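Local atomic coordinates of chromosomal replication initiator protein DnaA (Helicobacter pylori, PDB entry 2WP0), a protein that probably binds the chromosomal replication origin in its ATP-bound form and starts assembly of the complex that begins DNA replication once per cell cycle. Residues A13-N18 against K67-Q72; T57-Y62 against V85-A90. All coordinates share one frame; numbering follows the deposited sequence.

Contact 1 of 2, residues A13-N18 against K67-Q72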
ATOM      1  N   ALA D  13       2.859 -46.505   6.798  1.00 43.51           N
ATOM      2  CA  ALA D  13       3.972 -46.794   7.681  1.00 43.45           C
ATOM      3  C   ALA D  13       5.307 -46.431   7.034  1.00 43.20           C
ATOM      4  O   ALA D  13       6.260 -46.038   7.723  1.00 42.68           O
ATOM      5  CB  ALA D  13       3.954 -48.246   8.096  1.00 45.22           C
ATOM      6  N   LEU D  14       5.384 -46.575   5.713  1.00 37.04           N
ATOM      7  CA  LEU D  14       6.602 -46.222   4.989  1.00 37.18           C
ATOM      8  C   LEU D  14       6.795 -44.741   5.066  1.00 38.90           C
ATOM      9  O   LEU D  14       7.917 -44.221   5.017  1.00 38.73           O
ATOM     10  CB  LEU D  14       6.485 -46.604   3.520  1.00 39.03           C
ATOM     11  CG  LEU D  14       7.186 -47.881   3.071  1.00 39.08           C
ATOM     12  CD1 LEU D  14       7.070 -48.017   1.565  1.00 41.19           C
ATOM     13  CD2 LEU D  14       8.661 -47.907   3.520  1.00 38.94           C
ATOM     14  N   VAL D  15       5.666 -44.064   5.163  1.00 36.44           N
ATOM     15  CA  VAL D  15       5.668 -42.622   5.157  1.00 37.23           C
ATOM     16  C   VAL D  15       6.015 -42.150   6.552  1.00 36.19           C
ATOM     17  O   VAL D  15       6.880 -41.289   6.739  1.00 35.70           O
ATOM     18  CB  VAL D  15       4.296 -42.040   4.712  1.00 34.47           C
ATOM     19  CG1 VAL D  15       4.406 -40.536   4.498  1.00 35.36           C
ATOM     20  CG2 VAL D  15       3.793 -42.732   3.438  1.00 35.76           C
ATOM     21  N   LYS D  16       5.331 -42.728   7.527  1.00 44.59           N
ATOM     22  CA  LYS D  16       5.570 -42.415   8.912  1.00 44.60           C
ATOM     23  C   LYS D  16       7.050 -42.612   9.159  1.00 45.26           C
ATOM     24  O   LYS D  16       7.740 -41.730   9.676  1.00 45.18           O
ATOM     25  CB  LYS D  16       4.767 -43.371   9.782  1.00 45.63           C
ATOM     26  CG  LYS D  16       4.329 -42.771  11.092  1.00 46.29           C
ATOM     27  CD  LYS D  16       3.368 -43.704  11.816  1.00 48.73           C
ATOM     28  CE  LYS D  16       2.600 -42.971  12.906  1.00 48.34           C
ATOM     29  NZ  LYS D  16       3.500 -42.080  13.694  1.00 48.19           N
ATOM     30  N   GLN D  17       7.534 -43.775   8.745  1.00 80.23           N
ATOM     31  CA  GLN D  17       8.919 -44.177   8.960  1.00 80.96           C
ATOM     32  C   GLN D  17       9.969 -43.388   8.153  1.00 80.50           C
ATOM     33  O   GLN D  17      11.167 -43.614   8.306  1.00 81.26           O
ATOM     34  CB  GLN D  17       9.038 -45.683   8.725  1.00 82.42           C
ATOM     35  CG  GLN D  17      10.015 -46.079   7.650  1.00 83.33           C
ATOM     36  CD  GLN D  17       9.808 -47.507   7.199  1.00 85.17           C
ATOM     37  OE1 GLN D  17       8.862 -48.181   7.626  1.00 85.41           O
ATOM     38  NE2 GLN D  17      10.694 -47.981   6.331  1.00 86.48           N
ATOM     39  N   ASN D  18       9.526 -42.445   7.326  1.00 45.05           N
ATOM     40  CA  ASN D  18      10.447 -41.659   6.503  1.00 44.91           C
ATOM     41  C   ASN D  18      11.034 -40.401   7.150  1.00 44.05           C
ATOM     42  O   ASN D  18      10.314 -39.594   7.750  1.00 42.89           O
ATOM     43  CB  ASN D  18       9.825 -41.287   5.150  1.00 44.87           C
ATOM     44  CG  ASN D  18      10.782 -40.473   4.273  1.00 45.27           C
ATOM     45  OD1 ASN D  18      11.015 -39.285   4.518  1.00 45.23           O
ATOM     46  ND2 ASN D  18      11.343 -41.117   3.252  1.00 45.89           N
ATOM     47  N   LYS D  67       5.759 -40.226  -4.697  1.00 56.99           N
ATOM     48  CA  LYS D  67       6.294 -40.872  -5.870  1.00 56.93           C
ATOM     49  C   LYS D  67       7.576 -41.601  -5.446  1.00 60.99           C
ATOM     50  O   LYS D  67       7.695 -42.824  -5.572  1.00 63.13           O
ATOM     51  CB  LYS D  67       6.583 -39.838  -6.955  1.00 52.08           C
ATOM     52  CG  LYS D  67       5.447 -39.623  -7.942  1.00 47.79           C
ATOM     53  CD  LYS D  67       4.904 -38.201  -7.904  1.00 43.12           C
ATOM     54  CE  LYS D  67       4.328 -37.789  -9.274  1.00 41.25           C
ATOM     55  NZ  LYS D  67       3.919 -36.340  -9.386  1.00 38.14           N
ATOM     56  N   GLU D  68       8.518 -40.834  -4.912  1.00 45.53           N
ATOM     57  CA  GLU D  68       9.784 -41.365  -4.422  1.00 48.76           C
ATOM     58  C   GLU D  68       9.581 -42.636  -3.610  1.00 51.54           C
ATOM     59  O   GLU D  68       9.719 -43.741  -4.119  1.00 53.54           O
ATOM     60  CB  GLU D  68      10.467 -40.304  -3.561  1.00 48.73           C
ATOM     61  CG  GLU D  68      11.814 -40.702  -3.016  1.00 51.83           C
ATOM     62  CD  GLU D  68      12.703 -39.495  -2.793  1.00 52.67           C
ATOM     63  OE1 GLU D  68      12.460 -38.712  -1.849  1.00 51.26           O
ATOM     64  OE2 GLU D  68      13.648 -39.313  -3.585  1.00 54.73           O
ATOM     65  N   ILE D  69       9.255 -42.454  -2.337  1.00 48.62           N
ATOM     66  CA  ILE D  69       8.885 -43.541  -1.427  1.00 49.74           C
ATOM     67  C   ILE D  69       8.276 -44.779  -2.106  1.00 51.41           C
ATOM     68  O   ILE D  69       8.677 -45.906  -1.809  1.00 53.86           O
ATOM     69  CB  ILE D  69       7.899 -43.034  -0.360  1.00 48.00           C
ATOM     70  CG1 ILE D  69       8.577 -41.993   0.537  1.00 45.82           C
ATOM     71  CG2 ILE D  69       7.326 -44.206   0.435  1.00 48.39           C
ATOM     72  CD1 ILE D  69       7.710 -41.518   1.660  1.00 42.47           C
ATOM     73  N   LEU D  70       7.311 -44.564  -3.001  1.00 55.12           N
ATOM     74  CA  LEU D  70       6.644 -45.656  -3.707  1.00 56.02           C
ATOM     75  C   LEU D  70       7.559 -46.404  -4.684  1.00 57.79           C
ATOM     76  O   LEU D  70       7.638 -47.640  -4.642  1.00 60.31           O
ATOM     77  CB  LEU D  70       5.411 -45.148  -4.449  1.00 52.39           C
ATOM     78  CG  LEU D  70       4.141 -44.933  -3.634  1.00 51.29           C
ATOM     79  CD1 LEU D  70       2.949 -44.637  -4.547  1.00 50.49           C
ATOM     80  CD2 LEU D  70       3.871 -46.155  -2.776  1.00 54.24           C
ATOM     81  N   SER D  71       8.240 -45.658  -5.560  1.00 61.26           N
ATOM     82  CA  SER D  71       9.159 -46.243  -6.543  1.00 62.89           C
ATOM     83  C   SER D  71      10.266 -47.058  -5.883  1.00 67.05           C
ATOM     84  O   SER D  71      10.708 -48.078  -6.418  1.00 69.45           O
ATOM     85  CB  SER D  71       9.803 -45.149  -7.392  1.00 60.90           C
ATOM     86  OG  SER D  71       8.834 -44.369  -8.055  1.00 56.58           O
ATOM     87  N   GLN D  72      10.713 -46.591  -4.722  1.00 73.45           N
ATOM     88  CA  GLN D  72      11.822 -47.199  -4.005  1.00 75.82           C
ATOM     89  C   GLN D  72      11.391 -48.416  -3.177  1.00 76.91           C
ATOM     90  O   GLN D  72      12.222 -49.025  -2.492  1.00 77.36           O
ATOM     91  CB  GLN D  72      12.480 -46.157  -3.095  1.00 74.60           C
ATOM     92  CG  GLN D  72      13.627 -46.699  -2.275  1.00 76.72           C
ATOM     93  CD  GLN D  72      13.613 -46.176  -0.865  1.00 73.52           C
ATOM     94  OE1 GLN D  72      13.034 -45.116  -0.591  1.00 71.22           O
ATOM     95  NE2 GLN D  72      14.248 -46.912   0.046  1.00 73.11           N
TER
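Ile69 packs against Leu14, Val15 and Asn18, joining the last turn of helix 52-71 to the end of helix 6-16 and the loop just after it. Both helices belong to domain I of DnaA, a small alpha/beta module with the K-homology-like fold known for this domain, in which helices pack over a small mixed sheet. The CA atoms of Leu14 and Ile69 come within 7.3 Å, and no hydrogen bond crosses the contact. On the second segment, Lys67 lies on the sheet side, against Val85. Ile69 then carries the contact with both of its branches. With CG2 anti to the backbone N, and CG1 anti to the carbonyl carbon (chi1 -65°), the fork sends CG2 to Leu14 and CG1-CD1 to Val15 and Asn18. The CG2 methyl lies 4.0 Å from Leu14 CD1 and also 4.0 Å from Leu14 CB, the two side chains running past each other in opposite directions. On the other branch, Ile69 CD1 is 4.2 Å from Val15 CA, and Ile69 CG1 is 4.0 Å from Asn18 ND2. Asn18 reaches across it with CG anti to its backbone N (chi1 -180°), its ND2 packing against the aliphatic branch, while its OD1 has a weak hydrogen bond to the backbone N of Lys20. Leu70 faces away and joins Val75, Val83 and Val85. At Ser71 the last turn carries a doubled bond: Lys67 O accepts both Ser71 N at 2.9 Å and Ser71 OG at 3.1 Å, the hydroxyl approaching from above the carbonyl plane, 53° out of it.

Contact 2 of 2, residues T57-Y62 against V85-A90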
ATOM      1  N   THR D  57      -2.831 -29.530  -1.155  1.00 25.74           N
ATOM      2  CA  THR D  57      -1.642 -29.242  -0.342  1.00 27.53           C
ATOM      3  C   THR D  57      -0.721 -30.438  -0.276  1.00 29.46           C
ATOM      4  O   THR D  57       0.487 -30.338  -0.498  1.00 30.03           O
ATOM      5  CB  THR D  57      -2.012 -28.817   1.076  1.00 26.44           C
ATOM      6  OG1 THR D  57      -2.879 -27.674   1.002  1.00 23.81           O
ATOM      7  CG2 THR D  57      -0.744 -28.476   1.878  1.00 24.90           C
ATOM      8  N   ILE D  58      -1.317 -31.580   0.026  1.00 27.95           N
ATOM      9  CA  ILE D  58      -0.563 -32.799   0.019  1.00 32.09           C
ATOM     10  C   ILE D  58       0.138 -32.895  -1.339  1.00 32.59           C
ATOM     11  O   ILE D  58       1.373 -32.948  -1.388  1.00 34.48           O
ATOM     12  CB  ILE D  58      -1.459 -34.020   0.289  1.00 34.96           C
ATOM     13  CG1 ILE D  58      -1.983 -33.995   1.713  1.00 35.50           C
ATOM     14  CG2 ILE D  58      -0.692 -35.301   0.109  1.00 39.58           C
ATOM     15  CD1 ILE D  58      -2.730 -35.243   2.047  1.00 38.25           C
ATOM     16  N   THR D  59      -0.636 -32.891  -2.429  1.00 25.67           N
ATOM     17  CA  THR D  59      -0.061 -33.058  -3.772  1.00 23.42           C
ATOM     18  C   THR D  59       1.105 -32.080  -4.018  1.00 21.65           C
ATOM     19  O   THR D  59       2.160 -32.462  -4.521  1.00 21.46           O
ATOM     20  CB  THR D  59      -1.100 -32.894  -4.899  1.00 19.65           C
ATOM     21  OG1 THR D  59      -1.843 -34.100  -5.084  1.00 20.79           O
ATOM     22  CG2 THR D  59      -0.397 -32.585  -6.191  1.00 16.06           C
ATOM     23  N   ALA D  60       0.912 -30.822  -3.636  1.00 28.29           N
ATOM     24  CA  ALA D  60       1.949 -29.808  -3.805  1.00 29.42           C
ATOM     25  C   ALA D  60       3.181 -30.051  -2.919  1.00 29.51           C
ATOM     26  O   ALA D  60       4.310 -29.903  -3.376  1.00 29.91           O
ATOM     27  CB  ALA D  60       1.376 -28.389  -3.595  1.00 25.49           C
ATOM     28  N   LYS D  61       3.001 -30.418  -1.659  1.00 38.59           N
ATOM     29  CA  LYS D  61       4.186 -30.508  -0.815  1.00 41.09           C
ATOM     30  C   LYS D  61       4.784 -31.900  -0.609  1.00 46.48           C
ATOM     31  O   LYS D  61       5.906 -32.012  -0.124  1.00 49.11           O
ATOM     32  CB  LYS D  61       4.020 -29.754   0.513  1.00 38.75           C
ATOM     33  CG  LYS D  61       2.806 -30.104   1.332  1.00 38.15           C
ATOM     34  CD  LYS D  61       2.903 -29.433   2.701  1.00 36.36           C
ATOM     35  CE  LYS D  61       3.490 -28.038   2.580  1.00 32.87           C
ATOM     36  NZ  LYS D  61       4.476 -27.794   3.670  1.00 32.83           N
ATOM     37  N   TYR D  62       4.079 -32.949  -1.012  1.00 30.56           N
ATOM     38  CA  TYR D  62       4.547 -34.298  -0.702  1.00 34.47           C
ATOM     39  C   TYR D  62       4.406 -35.255  -1.865  1.00 34.51           C
ATOM     40  O   TYR D  62       4.772 -36.427  -1.756  1.00 31.96           O
ATOM     41  CB  TYR D  62       3.786 -34.882   0.486  1.00 34.98           C
ATOM     42  CG  TYR D  62       3.801 -34.009   1.705  1.00 34.07           C
ATOM     43  CD1 TYR D  62       4.999 -33.564   2.239  1.00 34.25           C
ATOM     44  CD2 TYR D  62       2.619 -33.640   2.334  1.00 31.81           C
ATOM     45  CE1 TYR D  62       5.028 -32.762   3.354  1.00 33.76           C
ATOM     46  CE2 TYR D  62       2.635 -32.836   3.471  1.00 29.89           C
ATOM     47  CZ  TYR D  62       3.855 -32.406   3.971  1.00 30.92           C
ATOM     48  OH  TYR D  62       3.932 -31.604   5.080  1.00 28.65           O
ATOM     49  N   VAL D  85       2.001 -40.939  -8.485  1.00 64.34           N
ATOM     50  CA  VAL D  85       0.951 -40.836  -7.480  1.00 65.27           C
ATOM     51  C   VAL D  85      -0.097 -39.815  -7.903  1.00 61.07           C
ATOM     52  O   VAL D  85       0.234 -38.739  -8.421  1.00 58.23           O
ATOM     53  CB  VAL D  85       1.494 -40.481  -6.086  1.00 68.79           C
ATOM     54  CG1 VAL D  85       2.468 -41.541  -5.604  1.00 73.45           C
ATOM     55  CG2 VAL D  85       2.158 -39.125  -6.114  1.00 67.21           C
ATOM     56  N   ARG D  86      -1.361 -40.174  -7.702  1.00 84.77           N
ATOM     57  CA  ARG D  86      -2.466 -39.280  -7.981  1.00 81.43           C
ATOM     58  C   ARG D  86      -3.410 -39.328  -6.804  1.00 83.63           C
ATOM     59  O   ARG D  86      -4.014 -40.357  -6.535  1.00 86.03           O
ATOM     60  CB  ARG D  86      -3.204 -39.713  -9.244  1.00 79.21           C
ATOM     61  CG  ARG D  86      -4.375 -38.797  -9.620  1.00 75.79           C
ATOM     62  CD  ARG D  86      -3.949 -37.788 -10.700  1.00 74.20           C
ATOM     63  NE  ARG D  86      -3.354 -38.437 -11.861  1.00 73.75           N
ATOM     64  CZ  ARG D  86      -2.741 -37.803 -12.864  1.00 72.59           C
ATOM     65  NH1 ARG D  86      -2.648 -36.476 -12.860  1.00 72.03           N
ATOM     66  NH2 ARG D  86      -2.210 -38.497 -13.881  1.00 71.50           N
ATOM     67  N   ILE D  87      -3.522 -38.219  -6.085  1.00 45.36           N
ATOM     68  CA  ILE D  87      -4.504 -38.128  -5.010  1.00 47.12           C
ATOM     69  C   ILE D  87      -5.723 -37.276  -5.407  1.00 44.03           C
ATOM     70  O   ILE D  87      -5.598 -36.324  -6.185  1.00 40.53           O
ATOM     71  CB  ILE D  87      -3.879 -37.644  -3.701  1.00 50.13           C
ATOM     72  CG1 ILE D  87      -4.812 -36.646  -3.032  1.00 49.57           C
ATOM     73  CG2 ILE D  87      -2.517 -37.033  -3.943  1.00 48.78           C
ATOM     74  CD1 ILE D  87      -4.589 -36.548  -1.572  1.00 52.42           C
ATOM     75  N   GLU D  88      -6.893 -37.642  -4.889  1.00 54.22           N
ATOM     76  CA  GLU D  88      -8.142 -37.008  -5.286  1.00 51.84           C
ATOM     77  C   GLU D  88      -9.040 -36.752  -4.095  1.00 54.25           C
ATOM     78  O   GLU D  88      -8.725 -37.155  -2.988  1.00 56.68           O
ATOM     79  CB  GLU D  88      -8.892 -37.915  -6.246  1.00 50.79           C
ATOM     80  CG  GLU D  88      -8.351 -37.956  -7.655  1.00 46.55           C
ATOM     81  CD  GLU D  88      -8.943 -39.111  -8.454  1.00 46.22           C
ATOM     82  OE1 GLU D  88      -8.812 -40.270  -8.002  1.00 48.81           O
ATOM     83  OE2 GLU D  88      -9.547 -38.872  -9.523  1.00 43.31           O
ATOM     84  N   VAL D  89     -10.173 -36.091  -4.332  1.00 40.64           N
ATOM     85  CA  VAL D  89     -11.219 -35.950  -3.308  1.00 41.69           C
ATOM     86  C   VAL D  89     -12.220 -37.113  -3.428  1.00 44.32           C
ATOM     87  O   VAL D  89     -12.292 -37.766  -4.474  1.00 44.11           O
ATOM     88  CB  VAL D  89     -11.944 -34.569  -3.387  1.00 38.68           C
ATOM     89  CG1 VAL D  89     -12.763 -34.308  -2.128  1.00 38.83           C
ATOM     90  CG2 VAL D  89     -10.943 -33.452  -3.583  1.00 36.01           C
ATOM     91  N   ALA D  90     -13.011 -37.343  -2.381  1.00 51.45           N
ATOM     92  CA  ALA D  90     -13.730 -38.612  -2.219  1.00 54.59           C
ATOM     93  C   ALA D  90     -15.012 -38.885  -3.050  1.00 54.79           C
ATOM     94  O   ALA D  90     -15.035 -39.811  -3.856  1.00 55.51           O
ATOM     95  CB  ALA D  90     -13.956 -38.885  -0.739  1.00 55.45           C
TER
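Ile58 and Thr59 meet Ile87 in a buried packing contact of helix on sheet, where helix 52-71 lies against strand 84-89 at an outer edge of the chain's mixed sheet. The nearest CA atoms, those of Thr59 and Ile87, are 6.9 Å apart, and no hydrogen bond joins the two segments. Between these two segments, Ile87 is the strand residue that makes the contact: its side chain rises from the sheet between two successive helix residues. Its CD1 comes up beside the Ile58 CD1 methyl, 4.3 Å away, while its other branch, CG2, lies beside Thr59 OG1 at 3.2 Å. Thr59 and Ile87 pass each other in opposite directions. Leu33 and Cys55 also touch Ile87, and Leu33 and Tyr29 touch Ile58, so the pair belongs to a wider apolar layer between helices and sheet. The strand and helix are parts of a beta-alpha-beta crossover: strand 44-49 leads into helix 52-71, and the helix and then a loop return the chain to strand 84-89, parallel to 44-49 and bonded to it through the backbones of Arg86 and Glu88. Arg86 and Glu88 point their side chains to the face away from the helix. Thr59 OG1 sits anti to the carbonyl carbon (chi1 -81°), beside its own backbone N, which lets the hydroxyl bond Cys55 O one turn earlier; the hydroxyl is therefore provided for by its own helix, although a methyl lies beside it. Outside the two segments, Lys61 NZ pairs in a salt bridge with an acidic side chain on the chain of another protein, in keeping with the role of domain I in binding regulators.

Helix 52-71 serves both contacts, one near its C-terminal end and the other nearer its middle. Contact 1 binds it to helix 6-16, and contact 2 binds it to strand 84-89, so the helix is held between another helix and the sheet. Their centres lie 15 Å apart, on opposite sides of the chain's centre, yet the segments touch: Leu70 CD1 is 3.3 Å from Val85 CG1, and Lys67 CD is 3.4 Å from Val85 CG2. Along the sequence the segments alternate. Neither contact is part of a nucleotide site, since the AAA+ region is domain III; two chains of another protein reach the helix at contact 2, while none touches the segments of contact 1.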